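Local coordinates for putative lipoprotein (PDB 3JX8) that is of unproven function but may bind lipid or take part in cell adhesion at the bacterial surface, at residues Y23-V29 with G64-P70; P114-N118 with G134-G138; I174-A180 with D194-A200; V212-L218 with Y230-I236. One frame throughout, in Å; residues are numbered along the deposited sequence.

How the contacts relate
The four contacts follow one another along the chain of a right-handed beta-solenoid. Contacts 2, 3 and 4 each join successive turns in parallel, and all three include corners where the chain passes from one face to the next. Contact 1 pairs neighbouring strands at the other end of the sheet, out of chain order; contact 4, its centre about 38 Å away, reaches the far end of that same sheet through 217-223 and 235-241. Contacts 2 and 3 are about 15 Å apart between centres. Contacts 3 and 4 touch directly: Ala197 O lies 2.8 Å from Thr215 N, and Arg198 O lies 2.8 Å from Gln216 N, both probable hydrogen bonds. A sulfate, probably from crystallisation, marks the corner at contact 3.

Contact 1 of 4, residues Y23-V29 with G64-P70; sequences YDEITFV and GTLKIYP
Leu66 N donates to Glu25 O over 2.8 Å, one of a run of backbone bonds between the parallel strands 25-29 and 65-70. These strands belong to one long sheet of the beta-solenoid, in which 25-29 lies between 65-70 and 100-104. Asp24 N to Gly64 O precedes this bond; after it Thr27 N gives to Leu66 O, Thr27 O receives Ile68 N, and Val29 N reaches Ile68 O. On the buried side, formed by Ile26, Phe28, Leu66 and Ile68, the CB of Leu66 stands over the centre of one Tyr23 ring face, 3.7 Å from the centroid, a CH-pi contact, while Leu66 CD2 meets Tyr23 CZ at 3.7 Å. With CG between backbone N and carbonyl carbon (chi1 58°), Tyr23 turns this face toward Leu66, and its OH bonds to Ser93 of strand 89-95. The other side carries Glu25, Thr27, Thr65 and Lys67; there Thr65 CG2 lies 3.9 Å from Thr27 OG1, and Lys67 reaches away to a salt bridge with Glu62. Thr27 packs on Met241 and Val29 on Gly242 of the second subunit. At the start of the strands a water donates to Asp24 OD1 at 2.9 Å and accepts from Thr65 OG1 at 2.8 Å.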
loop_
_atom_site.group_PDB
_atom_site.type_symbol
_atom_site.label_atom_id
_atom_site.label_comp_id
_atom_site.label_asym_id
_atom_site.label_seq_id
_atom_site.Cartn_x
_atom_site.Cartn_y
_atom_site.Cartn_z
ATOM N N TYR A 23 16.650 21.012 15.118
ATOM C CA TYR A 23 16.430 19.881 14.253
ATOM C C TYR A 23 15.351 20.276 13.283
ATOM O O TYR A 23 14.523 21.106 13.590
ATOM C CB TYR A 23 16.005 18.653 15.083
ATOM C CG TYR A 23 14.746 18.837 15.927
ATOM C CD1 TYR A 23 13.489 18.569 15.405
ATOM C CD2 TYR A 23 14.822 19.262 17.264
ATOM C CE1 TYR A 23 12.335 18.714 16.182
ATOM C CE2 TYR A 23 13.674 19.387 18.058
ATOM C CZ TYR A 23 12.433 19.116 17.507
ATOM O OH TYR A 23 11.294 19.248 18.272
ATOM N N ASP A 24 15.388 19.686 12.105
ATOM C CA ASP A 24 14.369 19.909 11.102
ATOM C C ASP A 24 13.643 18.623 10.767
ATOM O O ASP A 24 12.808 18.591 9.876
ATOM C CB ASP A 24 14.977 20.533 9.842
ATOM C CG ASP A 24 15.980 19.635 9.143
ATOM O OD1 ASP A 24 16.174 18.457 9.542
ATOM O OD2 ASP A 24 16.590 20.120 8.164
ATOM N N GLU A 25 13.955 17.564 11.500
ATOM C CA GLU A 25 13.377 16.258 11.238
ATOM C C GLU A 25 13.208 15.489 12.555
ATOM O O GLU A 25 14.021 15.650 13.478
ATOM C CB GLU A 25 14.294 15.559 10.257
ATOM C CG GLU A 25 13.883 14.188 9.875
ATOM C CD GLU A 25 14.827 13.568 8.848
ATOM O OE1 GLU A 25 15.349 14.333 7.967
ATOM O OE2 GLU A 25 15.018 12.315 8.940
ATOM N N ILE A 26 12.131 14.701 12.650
ATOM C CA ILE A 26 11.803 13.895 13.844
ATOM C C ILE A 26 11.609 12.440 13.465
ATOM O O ILE A 26 10.831 12.139 12.567
ATOM C CB ILE A 26 10.512 14.368 14.539
ATOM C CG1 ILE A 26 10.659 15.795 15.111
ATOM C CG2 ILE A 26 10.112 13.386 15.664
ATOM C CD1 ILE A 26 9.304 16.422 15.613
ATOM N N THR A 27 12.320 11.547 14.159
ATOM C CA THR A 27 12.059 10.121 14.157
ATOM C C THR A 27 11.505 9.812 15.527
ATOM O O THR A 27 12.239 9.906 16.516
ATOM C CB THR A 27 13.354 9.309 13.999
ATOM O OG1 THR A 27 13.874 9.547 12.710
ATOM C CG2 THR A 27 13.084 7.829 14.129
ATOM N N PHE A 28 10.241 9.431 15.600
ATOM C CA PHE A 28 9.560 9.173 16.872
ATOM C C PHE A 28 8.913 7.817 16.839
ATOM O O PHE A 28 8.016 7.595 16.049
ATOM C CB PHE A 28 8.485 10.219 17.092
ATOM C CG PHE A 28 7.506 9.874 18.179
ATOM C CD1 PHE A 28 7.940 9.398 19.410
ATOM C CD2 PHE A 28 6.150 10.098 17.990
ATOM C CE1 PHE A 28 7.029 9.077 20.422
ATOM C CE2 PHE A 28 5.214 9.782 18.998
ATOM C CZ PHE A 28 5.671 9.276 20.219
ATOM N N VAL A 29 9.353 6.902 17.683
ATOM C CA VAL A 29 8.752 5.593 17.758
ATOM C C VAL A 29 8.229 5.441 19.162
ATOM O O VAL A 29 8.983 5.614 20.135
ATOM C CB VAL A 29 9.800 4.501 17.542
ATOM C CG1 VAL A 29 9.162 3.089 17.731
ATOM C CG2 VAL A 29 10.536 4.729 16.217
ATOM N N GLY A 64 20.905 16.969 12.907
ATOM C CA GLY A 64 19.697 17.735 12.724
ATOM C C GLY A 64 18.388 16.987 12.791
ATOM O O GLY A 64 17.384 17.500 12.297
ATOM N N THR A 65 18.399 15.804 13.411
ATOM C CA THR A 65 17.209 14.989 13.606
ATOM C C THR A 65 16.991 14.645 15.073
ATOM O O THR A 65 17.894 14.133 15.729
ATOM C CB THR A 65 17.316 13.685 12.800
ATOM O OG1 THR A 65 17.457 14.027 11.420
ATOM C CG2 THR A 65 16.083 12.811 12.959
ATOM N N LEU A 66 15.790 14.944 15.574
ATOM C CA LEU A 66 15.352 14.527 16.883
ATOM C C LEU A 66 14.945 13.063 16.783
ATOM O O LEU A 66 14.082 12.688 15.980
ATOM C CB LEU A 66 14.178 15.388 17.383
ATOM C CG LEU A 66 13.520 14.924 18.689
ATOM C CD1 LEU A 66 14.488 15.005 19.862
ATOM C CD2 LEU A 66 12.221 15.706 18.961
ATOM N N LYS A 67 15.568 12.251 17.610
ATOM C CA LYS A 67 15.340 10.836 17.638
ATOM C C LYS A 67 14.877 10.424 19.023
ATOM O O LYS A 67 15.616 10.629 20.012
ATOM C CB LYS A 67 16.639 10.130 17.302
ATOM C CG LYS A 67 17.143 10.426 15.909
ATOM C CD LYS A 67 18.542 9.853 15.725
ATOM C CE LYS A 67 19.091 10.150 14.336
ATOM N NZ LYS A 67 20.251 9.241 13.953
ATOM N N ILE A 68 13.665 9.857 19.092
ATOM C CA ILE A 68 13.069 9.336 20.330
ATOM C C ILE A 68 12.522 7.943 20.021
ATOM O O ILE A 68 11.567 7.794 19.258
ATOM C CB ILE A 68 11.955 10.264 20.888
ATOM C CG1 ILE A 68 12.573 11.604 21.297
ATOM C CG2 ILE A 68 11.216 9.621 22.100
ATOM C CD1 ILE A 68 11.572 12.678 21.743
ATOM N N TYR A 69 13.134 6.918 20.586
ATOM C CA TYR A 69 12.655 5.561 20.362
ATOM C C TYR A 69 13.249 4.610 21.379
ATOM O O TYR A 69 14.295 4.914 21.963
ATOM C CB TYR A 69 13.015 5.112 18.940
ATOM C CG TYR A 69 14.463 5.287 18.596
ATOM C CD1 TYR A 69 15.383 4.343 18.977
ATOM C CD2 TYR A 69 14.908 6.364 17.862
ATOM C CE1 TYR A 69 16.711 4.474 18.683
ATOM C CE2 TYR A 69 16.273 6.505 17.559
ATOM C CZ TYR A 69 17.148 5.558 17.986
ATOM O OH TYR A 69 18.495 5.641 17.715
ATOM N N PRO A 70 12.586 3.456 21.601
ATOM C CA PRO A 70 13.152 2.449 22.489
ATOM C C PRO A 70 14.465 1.919 21.965
ATOM O O PRO A 70 14.620 1.746 20.758
ATOM C CB PRO A 70 12.101 1.344 22.508
ATOM C CG PRO A 70 10.847 2.003 22.066
ATOM C CD PRO A 70 11.267 3.046 21.092
HETATM O O HOH W 1 18.028 16.176 9.775
#

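Contact 2 of 4, residues P114-N118 with G134-G138; sequences PTKVN and GPVKG
Thr115 N gives to Pro135 O over 2.8 Å, almost straight at 174°, the first of three backbone hydrogen bonds that pair the two segments in parallel register. The carbonyl of Thr115 then receives Lys137 N, with 3.0 Å between Thr115 O and Lys137 N, and Val117 N reaches back to Lys137 O. CA-H...O contacts accompany these bonds: Pro135 O and Lys137 O each take one in addition to an amide, from Pro114 CA and Lys116 CA, and Val136 CA approaches Thr115 O. At the end of the pairing Gly138, at positive phi, brings its bare CA within 3.1 Å of Val117 O. This is a corner of the beta-solenoid, where the chain turns at Asn118 and Gly138 from one face to another; Val136 and Gly138 pass the pairing on to the following layer through backbone bonds with Gln157. Apolar contacts are few. Val117 and Val136 meet at an angle, Val117 CG1 to Val136 CG1 at 3.9 Å. The Val136 branch is set anti to the backbone N (chi1 174°), that of Val117 anti to the carbonyl carbon. Both valines are buried, and Leu158 also packs on Val117. At the more exposed end, where the two proline rings approach, Pro114 CG and Pro135 CD are 4.2 Å apart.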
loop_
_atom_site.group_PDB
_atom_site.type_symbol
_atom_site.label_atom_id
_atom_site.label_comp_id
_atom_site.label_asym_id
_atom_site.label_seq_id
_atom_site.Cartn_x
_atom_site.Cartn_y
_atom_site.Cartn_z
ATOM N N PRO A 114 -0.586 28.009 14.992
ATOM C CA PRO A 114 -0.441 28.365 13.595
ATOM C C PRO A 114 0.942 28.018 13.105
ATOM O O PRO A 114 1.929 28.408 13.712
ATOM C CB PRO A 114 -0.627 29.884 13.587
ATOM C CG PRO A 114 -1.446 30.160 14.743
ATOM C CD PRO A 114 -1.007 29.182 15.783
ATOM N N THR A 115 1.004 27.261 12.023
ATOM C CA THR A 115 2.250 26.752 11.498
ATOM C C THR A 115 2.382 27.190 10.048
ATOM O O THR A 115 1.479 26.937 9.232
ATOM C CB THR A 115 2.241 25.246 11.580
ATOM O OG1 THR A 115 2.012 24.871 12.944
ATOM C CG2 THR A 115 3.563 24.663 11.050
ATOM N N LYS A 116 3.481 27.863 9.738
ATOM C CA LYS A 116 3.799 28.221 8.372
ATOM C C LYS A 116 4.737 27.155 7.813
ATOM O O LYS A 116 5.715 26.815 8.452
ATOM C CB LYS A 116 4.439 29.609 8.339
ATOM C CG LYS A 116 5.027 29.987 6.988
ATOM C CD LYS A 116 5.306 31.487 6.886
ATOM C CE LYS A 116 6.369 31.827 5.815
ATOM N NZ LYS A 116 6.805 33.287 5.901
ATOM N N VAL A 117 4.431 26.593 6.645
ATOM C CA VAL A 117 5.273 25.543 6.064
ATOM C C VAL A 117 5.727 25.896 4.664
ATOM O O VAL A 117 4.999 26.517 3.887
ATOM C CB VAL A 117 4.556 24.156 5.988
ATOM C CG1 VAL A 117 4.071 23.709 7.377
ATOM C CG2 VAL A 117 3.414 24.195 5.014
ATOM N N ASN A 118 6.942 25.475 4.351
ATOM C CA ASN A 118 7.421 25.433 2.992
ATOM C C ASN A 118 7.081 24.025 2.472
ATOM O O ASN A 118 6.062 23.852 1.809
ATOM C CB ASN A 118 8.906 25.751 2.957
ATOM C CG ASN A 118 9.511 25.579 1.581
ATOM O OD1 ASN A 118 8.813 25.527 0.564
ATOM N ND2 ASN A 118 10.832 25.483 1.545
ATOM N N GLY A 134 -3.710 23.179 14.469
ATOM C CA GLY A 134 -3.602 24.604 14.195
ATOM C C GLY A 134 -3.695 24.870 12.713
ATOM O O GLY A 134 -3.587 23.943 11.906
ATOM N N PRO A 135 -3.873 26.134 12.340
ATOM C CA PRO A 135 -3.838 26.495 10.929
ATOM C C PRO A 135 -2.483 26.228 10.315
ATOM O O PRO A 135 -1.470 26.655 10.861
ATOM C CB PRO A 135 -4.137 27.999 10.924
ATOM C CG PRO A 135 -4.699 28.299 12.260
ATOM C CD PRO A 135 -4.169 27.286 13.201
ATOM N N VAL A 136 -2.468 25.479 9.219
ATOM C CA VAL A 136 -1.239 25.227 8.473
ATOM C C VAL A 136 -1.394 25.986 7.187
ATOM O O VAL A 136 -2.421 25.872 6.521
ATOM C CB VAL A 136 -1.038 23.737 8.191
ATOM C CG1 VAL A 136 0.181 23.487 7.291
ATOM C CG2 VAL A 136 -0.947 22.989 9.511
ATOM N N LYS A 137 -0.375 26.751 6.841
ATOM C CA LYS A 137 -0.405 27.574 5.650
ATOM C C LYS A 137 0.943 27.540 4.973
ATOM O O LYS A 137 1.967 27.606 5.635
ATOM C CB LYS A 137 -0.769 28.991 6.059
ATOM C CG LYS A 137 -0.736 30.015 4.972
ATOM C CD LYS A 137 -1.329 31.366 5.465
ATOM C CE LYS A 137 -1.479 32.387 4.324
ATOM N NZ LYS A 137 -1.664 33.799 4.846
ATOM N N GLY A 138 0.952 27.418 3.651
ATOM C CA GLY A 138 2.205 27.389 2.912
ATOM C C GLY A 138 2.179 26.636 1.594
ATOM O O GLY A 138 1.124 26.478 0.955
#

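Contact 3 of 4, residues I174-A180 with D194-A200; sequences IGTVDRA and DCQARKA. With SO4 (sulfate ion), chain I.
A salt bridge joins Asp178 to Arg198 side-on: Arg198 NE gives to Asp178 OD1 over 2.7 Å at 171°, while Arg198 NH2 reaches Asp178 OD2 at 3.1 Å. Both oxygens lie close to the guanidinium plane and are met on their syn sides, but the carboxylate is turned 31° against that plane, and the nitrogens come in tilted out of its own. A bend at chi3 of Arg198 (63°) carries the guanidinium alongside the acid. Lys199 CG lies above one guanidinium face, displaced toward its rim, and Lys199 NZ bonds sulfate O1 and O2, at 2.6 and 2.7 Å. Arg198 NH1 and NH2 add weak bonds to sulfate O4, so the two basic chains share this anion, which probably comes from the crystallisation liquor.

In this part of the beta-solenoid, parallel strand pairing runs between two corners, at Gly175 and at Asp178-Arg179, and resumes past the second. Gly175 N gives to Asp194 O, Gln196 N to Gly175 O and Val177 N to Gln196 O; then Lys199 N meets Asp178 O, and Ala180 N meets Lys199 O.

Apolar packing lines the buried side. Ala197 CB meets Ala180 CB at 4.0 Å. Against Ala200 pack Val212 and Leu218 of the next layer.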
loop_
_atom_site.group_PDB
_atom_site.type_symbol
_atom_site.label_atom_id
_atom_site.label_comp_id
_atom_site.label_asym_id
_atom_site.label_seq_id
_atom_site.Cartn_x
_atom_site.Cartn_y
_atom_site.Cartn_z
ATOM N N ILE A 174 -9.089 19.229 6.018
ATOM C CA ILE A 174 -10.083 20.281 6.037
ATOM C C ILE A 174 -9.379 21.592 5.728
ATOM O O ILE A 174 -8.358 21.916 6.331
ATOM C CB ILE A 174 -10.742 20.367 7.440
ATOM C CG1 ILE A 174 -11.458 19.036 7.783
ATOM C CG2 ILE A 174 -11.701 21.585 7.536
ATOM C CD1 ILE A 174 -11.766 18.848 9.300
ATOM N N GLY A 175 -9.908 22.329 4.761
ATOM C CA GLY A 175 -9.365 23.633 4.400
ATOM C C GLY A 175 -9.481 23.952 2.926
ATOM O O GLY A 175 -10.499 23.657 2.294
ATOM N N THR A 176 -8.415 24.541 2.394
ATOM C CA THR A 176 -8.318 24.936 0.993
ATOM C C THR A 176 -6.941 24.591 0.456
ATOM O O THR A 176 -5.922 24.777 1.156
ATOM C CB THR A 176 -8.464 26.454 0.853
ATOM O OG1 THR A 176 -9.777 26.805 1.249
ATOM C CG2 THR A 176 -8.313 26.907 -0.604
ATOM N N VAL A 177 -6.903 24.100 -0.782
ATOM C CA VAL A 177 -5.663 23.758 -1.453
ATOM C C VAL A 177 -5.858 24.026 -2.937
ATOM O O VAL A 177 -6.976 23.928 -3.454
ATOM C CB VAL A 177 -5.254 22.272 -1.217
ATOM C CG1 VAL A 177 -6.368 21.331 -1.628
ATOM C CG2 VAL A 177 -3.980 21.930 -1.987
ATOM N N ASP A 178 -4.780 24.397 -3.621
ATOM C CA ASP A 178 -4.847 24.629 -5.047
ATOM C C ASP A 178 -4.842 23.279 -5.773
ATOM O O ASP A 178 -5.799 22.967 -6.486
ATOM C CB ASP A 178 -3.705 25.512 -5.524
ATOM C CG ASP A 178 -3.838 25.883 -6.984
ATOM O OD1 ASP A 178 -4.869 26.463 -7.373
ATOM O OD2 ASP A 178 -2.913 25.594 -7.754
ATOM N N ARG A 179 -3.781 22.498 -5.588
ATOM C CA ARG A 179 -3.692 21.146 -6.166
ATOM C C ARG A 179 -3.576 20.091 -5.094
ATOM O O ARG A 179 -2.781 20.250 -4.158
ATOM C CB ARG A 179 -2.515 21.018 -7.111
ATOM C CG ARG A 179 -2.661 21.936 -8.334
ATOM C CD ARG A 179 -1.509 21.819 -9.289
ATOM N NE ARG A 179 -0.287 22.119 -8.577
ATOM C CZ ARG A 179 0.939 21.811 -8.985
ATOM N NH1 ARG A 179 1.134 21.191 -10.148
ATOM N NH2 ARG A 179 1.983 22.147 -8.222
ATOM N N ALA A 180 -4.371 19.032 -5.242
ATOM C CA ALA A 180 -4.419 17.923 -4.316
ATOM C C ALA A 180 -4.229 16.602 -5.055
ATOM O O ALA A 180 -4.735 16.390 -6.186
ATOM C CB ALA A 180 -5.759 17.892 -3.559
ATOM N N ASP A 194 -14.454 18.538 2.980
ATOM C CA ASP A 194 -14.286 19.950 3.393
ATOM C C ASP A 194 -12.891 20.473 3.159
ATOM O O ASP A 194 -12.447 21.422 3.819
ATOM C CB ASP A 194 -14.679 20.150 4.848
ATOM C CG ASP A 194 -16.124 19.808 5.092
ATOM O OD1 ASP A 194 -16.995 20.075 4.202
ATOM O OD2 ASP A 194 -16.395 19.252 6.187
ATOM N N CYS A 195 -12.202 19.851 2.209
ATOM C CA CYS A 195 -10.957 20.371 1.730
ATOM C C CYS A 195 -11.191 20.780 0.304
ATOM O O CYS A 195 -11.225 19.954 -0.576
ATOM C CB CYS A 195 -9.853 19.349 1.840
ATOM S SG CYS A 195 -8.342 19.956 1.097
ATOM N N GLN A 196 -11.365 22.075 0.080
ATOM C CA GLN A 196 -11.666 22.580 -1.245
ATOM C C GLN A 196 -10.418 22.677 -2.112
ATOM O O GLN A 196 -9.562 23.524 -1.896
ATOM C CB GLN A 196 -12.340 23.945 -1.149
ATOM C CG GLN A 196 -12.866 24.453 -2.464
ATOM C CD GLN A 196 -13.215 25.928 -2.406
ATOM O OE1 GLN A 196 -14.370 26.290 -2.389
ATOM N NE2 GLN A 196 -12.205 26.775 -2.336
ATOM N N ALA A 197 -10.358 21.808 -3.109
ATOM C CA ALA A 197 -9.289 21.784 -4.091
ATOM C C ALA A 197 -9.760 22.403 -5.396
ATOM O O ALA A 197 -10.897 22.193 -5.821
ATOM C CB ALA A 197 -8.854 20.371 -4.350
ATOM N N ARG A 198 -8.873 23.141 -6.060
ATOM C CA ARG A 198 -9.158 23.558 -7.426
ATOM C C ARG A 198 -9.004 22.362 -8.374
ATOM O O ARG A 198 -9.906 22.079 -9.153
ATOM C CB ARG A 198 -8.277 24.733 -7.858
ATOM C CG ARG A 198 -8.589 25.201 -9.274
ATOM C CD ARG A 198 -7.791 26.453 -9.650
ATOM N NE ARG A 198 -6.353 26.168 -9.647
ATOM C CZ ARG A 198 -5.648 25.670 -10.662
ATOM N NH1 ARG A 198 -6.214 25.406 -11.837
ATOM N NH2 ARG A 198 -4.351 25.424 -10.500
ATOM N N LYS A 199 -7.840 21.712 -8.319
ATOM C CA LYS A 199 -7.570 20.503 -9.072
ATOM C C LYS A 199 -7.244 19.362 -8.121
ATOM O O LYS A 199 -6.458 19.530 -7.188
ATOM C CB LYS A 199 -6.385 20.699 -10.004
ATOM C CG LYS A 199 -6.547 21.886 -10.965
ATOM C CD LYS A 199 -5.728 21.745 -12.284
ATOM C CE LYS A 199 -4.212 21.742 -12.087
ATOM N NZ LYS A 199 -3.432 21.905 -13.384
ATOM N N ALA A 200 -7.833 18.201 -8.359
ATOM C CA ALA A 200 -7.531 17.007 -7.572
ATOM C C ALA A 200 -7.375 15.769 -8.448
ATOM O O ALA A 200 -8.119 15.561 -9.438
ATOM C CB ALA A 200 -8.590 16.768 -6.548
HETATM S S SO4 I . -3.490 24.953 -14.358
HETATM O O1 SO4 I . -4.482 23.915 -14.584
HETATM O O2 SO4 I . -2.261 24.346 -13.849
HETATM O O3 SO4 I . -3.272 25.660 -15.608
HETATM O O4 SO4 I . -3.998 25.927 -13.417
#

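Contact 4 of 4, residues V212-L218 with Y230-I236; sequences VYATQIL and YKGDPEI
Lys231 lies across the ring of Tyr213, joining two successive turns near the C-terminal end of the right-handed beta-solenoid. From its CB, chi1 of 59° swings CG of Lys231 across toward Tyr213, where it meets Tyr213 CB at 3.6 Å, and CD stays near Tyr213 CG. After the bend at chi3, CE stands over the centre of one ring face, 3.9 Å from the Tyr213 centroid in a CH-pi contact. The tip NZ, 4.7 Å from the centroid, makes a cation-pi interaction. Parallel strand pairing holds the turns together on both sides of a corner. Lys231 N gives to Val212 O and, past the turn, Glu235 N gives to Gln216 O and Leu218 N to Glu235 O. Inside, Leu218 runs alongside Ile236 and crosses Tyr230: Leu218 CD2 touches Tyr230 CG at 3.5 Å and Ile236 CD1 at 3.8 Å, while Leu218 CB meets Pro234 CG. Val212 CG1 packs on Tyr230 CB, and Cys202 of the preceding layer lies against both Val212 and Leu218. Where the backbones part at the turn, a water bridges them, donating to Thr215 O at 2.9 Å and accepting from Asp233 N at 2.8 Å.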
loop_
_atom_site.group_PDB
_atom_site.type_symbol
_atom_site.label_atom_id
_atom_site.label_comp_id
_atom_site.label_asym_id
_atom_site.label_seq_id
_atom_site.Cartn_x
_atom_site.Cartn_y
_atom_site.Cartn_z
ATOM N N VAL A 212 -13.969 13.617 -2.157
ATOM C CA VAL A 212 -13.213 14.747 -2.652
ATOM C C VAL A 212 -14.129 15.895 -3.034
ATOM O O VAL A 212 -15.273 15.681 -3.439
ATOM C CB VAL A 212 -12.311 14.339 -3.869
ATOM C CG1 VAL A 212 -13.168 13.773 -5.030
ATOM C CG2 VAL A 212 -11.368 15.512 -4.308
ATOM N N TYR A 213 -13.595 17.113 -2.881
ATOM C CA TYR A 213 -14.234 18.343 -3.323
ATOM C C TYR A 213 -13.224 19.064 -4.197
ATOM O O TYR A 213 -12.208 19.549 -3.706
ATOM C CB TYR A 213 -14.588 19.174 -2.104
ATOM C CG TYR A 213 -15.185 20.550 -2.321
ATOM C CD1 TYR A 213 -15.808 20.898 -3.502
ATOM C CD2 TYR A 213 -15.179 21.488 -1.277
ATOM C CE1 TYR A 213 -16.370 22.141 -3.677
ATOM C CE2 TYR A 213 -15.753 22.736 -1.429
ATOM C CZ TYR A 213 -16.354 23.055 -2.628
ATOM O OH TYR A 213 -16.930 24.282 -2.808
ATOM N N ALA A 214 -13.505 19.095 -5.501
ATOM C CA ALA A 214 -12.666 19.731 -6.517
ATOM C C ALA A 214 -13.572 20.679 -7.288
ATOM O O ALA A 214 -14.686 20.323 -7.657
ATOM C CB ALA A 214 -12.012 18.692 -7.467
ATOM N N THR A 215 -13.103 21.891 -7.505
ATOM C CA THR A 215 -13.923 22.909 -8.164
ATOM C C THR A 215 -13.697 22.976 -9.671
ATOM O O THR A 215 -14.625 23.293 -10.402
ATOM C CB THR A 215 -13.718 24.297 -7.534
ATOM O OG1 THR A 215 -12.368 24.709 -7.744
ATOM C CG2 THR A 215 -14.024 24.250 -6.022
ATOM N N GLN A 216 -12.501 22.654 -10.147
ATOM C CA GLN A 216 -12.214 22.819 -11.573
ATOM C C GLN A 216 -11.903 21.520 -12.334
ATOM O O GLN A 216 -12.516 21.249 -13.351
ATOM C CB GLN A 216 -11.072 23.789 -11.711
ATOM C CG GLN A 216 -10.817 24.234 -13.115
ATOM C CD GLN A 216 -9.639 25.170 -13.156
ATOM O OE1 GLN A 216 -9.614 26.187 -12.448
ATOM N NE2 GLN A 216 -8.638 24.820 -13.955
ATOM N N ILE A 217 -10.944 20.746 -11.842
ATOM C CA ILE A 217 -10.508 19.514 -12.498
ATOM C C ILE A 217 -10.460 18.378 -11.469
ATOM O O ILE A 217 -9.918 18.543 -10.372
ATOM C CB ILE A 217 -9.072 19.662 -13.076
ATOM C CG1 ILE A 217 -8.995 20.784 -14.115
ATOM C CG2 ILE A 217 -8.591 18.373 -13.693
ATOM C CD1 ILE A 217 -9.796 20.510 -15.363
ATOM N N LEU A 218 -11.016 17.231 -11.840
ATOM C CA LEU A 218 -10.981 16.022 -11.031
ATOM C C LEU A 218 -10.587 14.861 -11.926
ATOM O O LEU A 218 -11.240 14.578 -12.940
ATOM C CB LEU A 218 -12.322 15.721 -10.346
ATOM C CG LEU A 218 -12.414 14.414 -9.538
ATOM C CD1 LEU A 218 -11.354 14.385 -8.370
ATOM C CD2 LEU A 218 -13.861 14.240 -8.998
ATOM N N TYR A 230 -17.618 12.528 -5.032
ATOM C CA TYR A 230 -17.160 13.883 -5.228
ATOM C C TYR A 230 -18.263 14.918 -5.219
ATOM O O TYR A 230 -19.423 14.641 -5.569
ATOM C CB TYR A 230 -16.333 14.003 -6.507
ATOM C CG TYR A 230 -17.103 14.049 -7.827
ATOM C CD1 TYR A 230 -17.580 12.871 -8.421
ATOM C CD2 TYR A 230 -17.329 15.254 -8.496
ATOM C CE1 TYR A 230 -18.252 12.900 -9.630
ATOM C CE2 TYR A 230 -17.997 15.285 -9.713
ATOM C CZ TYR A 230 -18.443 14.112 -10.271
ATOM O OH TYR A 230 -19.099 14.107 -11.453
ATOM N N LYS A 231 -17.862 16.127 -4.833
ATOM C CA LYS A 231 -18.734 17.285 -4.870
ATOM C C LYS A 231 -17.991 18.410 -5.536
ATOM O O LYS A 231 -16.785 18.319 -5.751
ATOM C CB LYS A 231 -19.151 17.688 -3.465
ATOM C CG LYS A 231 -18.010 18.034 -2.548
ATOM C CD LYS A 231 -18.508 18.461 -1.162
ATOM C CE LYS A 231 -18.909 19.929 -1.175
ATOM N NZ LYS A 231 -19.440 20.370 0.143
ATOM N N GLY A 232 -18.712 19.484 -5.832
ATOM C CA GLY A 232 -18.198 20.545 -6.667
ATOM C C GLY A 232 -18.687 20.276 -8.070
ATOM O O GLY A 232 -19.353 19.281 -8.314
ATOM N N ASP A 233 -18.344 21.160 -9.000
ATOM C CA ASP A 233 -18.656 20.956 -10.395
ATOM C C ASP A 233 -17.404 21.012 -11.254
ATOM O O ASP A 233 -17.351 21.760 -12.202
ATOM C CB ASP A 233 -19.699 21.977 -10.847
ATOM C CG ASP A 233 -20.989 21.888 -10.034
ATOM O OD1 ASP A 233 -21.633 20.827 -10.011
ATOM O OD2 ASP A 233 -21.348 22.890 -9.384
ATOM N N PRO A 234 -16.396 20.179 -10.944
ATOM C CA PRO A 234 -15.232 20.144 -11.811
ATOM C C PRO A 234 -15.557 19.408 -13.117
ATOM O O PRO A 234 -16.634 18.832 -13.227
ATOM C CB PRO A 234 -14.268 19.288 -11.018
ATOM C CG PRO A 234 -15.175 18.259 -10.400
ATOM C CD PRO A 234 -16.446 18.996 -10.066
ATOM N N GLU A 235 -14.633 19.443 -14.075
ATOM C CA GLU A 235 -14.629 18.526 -15.212
ATOM C C GLU A 235 -13.906 17.270 -14.717
ATOM O O GLU A 235 -12.746 17.342 -14.270
ATOM C CB GLU A 235 -13.884 19.116 -16.410
ATOM C CG GLU A 235 -14.467 20.453 -16.876
ATOM C CD GLU A 235 -13.608 21.138 -17.908
ATOM O OE1 GLU A 235 -12.460 20.682 -18.158
ATOM O OE2 GLU A 235 -14.082 22.151 -18.442
ATOM N N ILE A 236 -14.599 16.138 -14.768
ATOM C CA ILE A 236 -14.075 14.884 -14.245
ATOM C C ILE A 236 -13.562 14.033 -15.392
ATOM O O ILE A 236 -14.215 13.924 -16.442
ATOM C CB ILE A 236 -15.173 14.134 -13.393
ATOM C CG1 ILE A 236 -14.599 12.908 -12.679
ATOM C CG2 ILE A 236 -16.409 13.754 -14.220
ATOM C CD1 ILE A 236 -15.633 12.238 -11.722
HETATM O O HOH W 2 -17.025 23.600 -8.858
#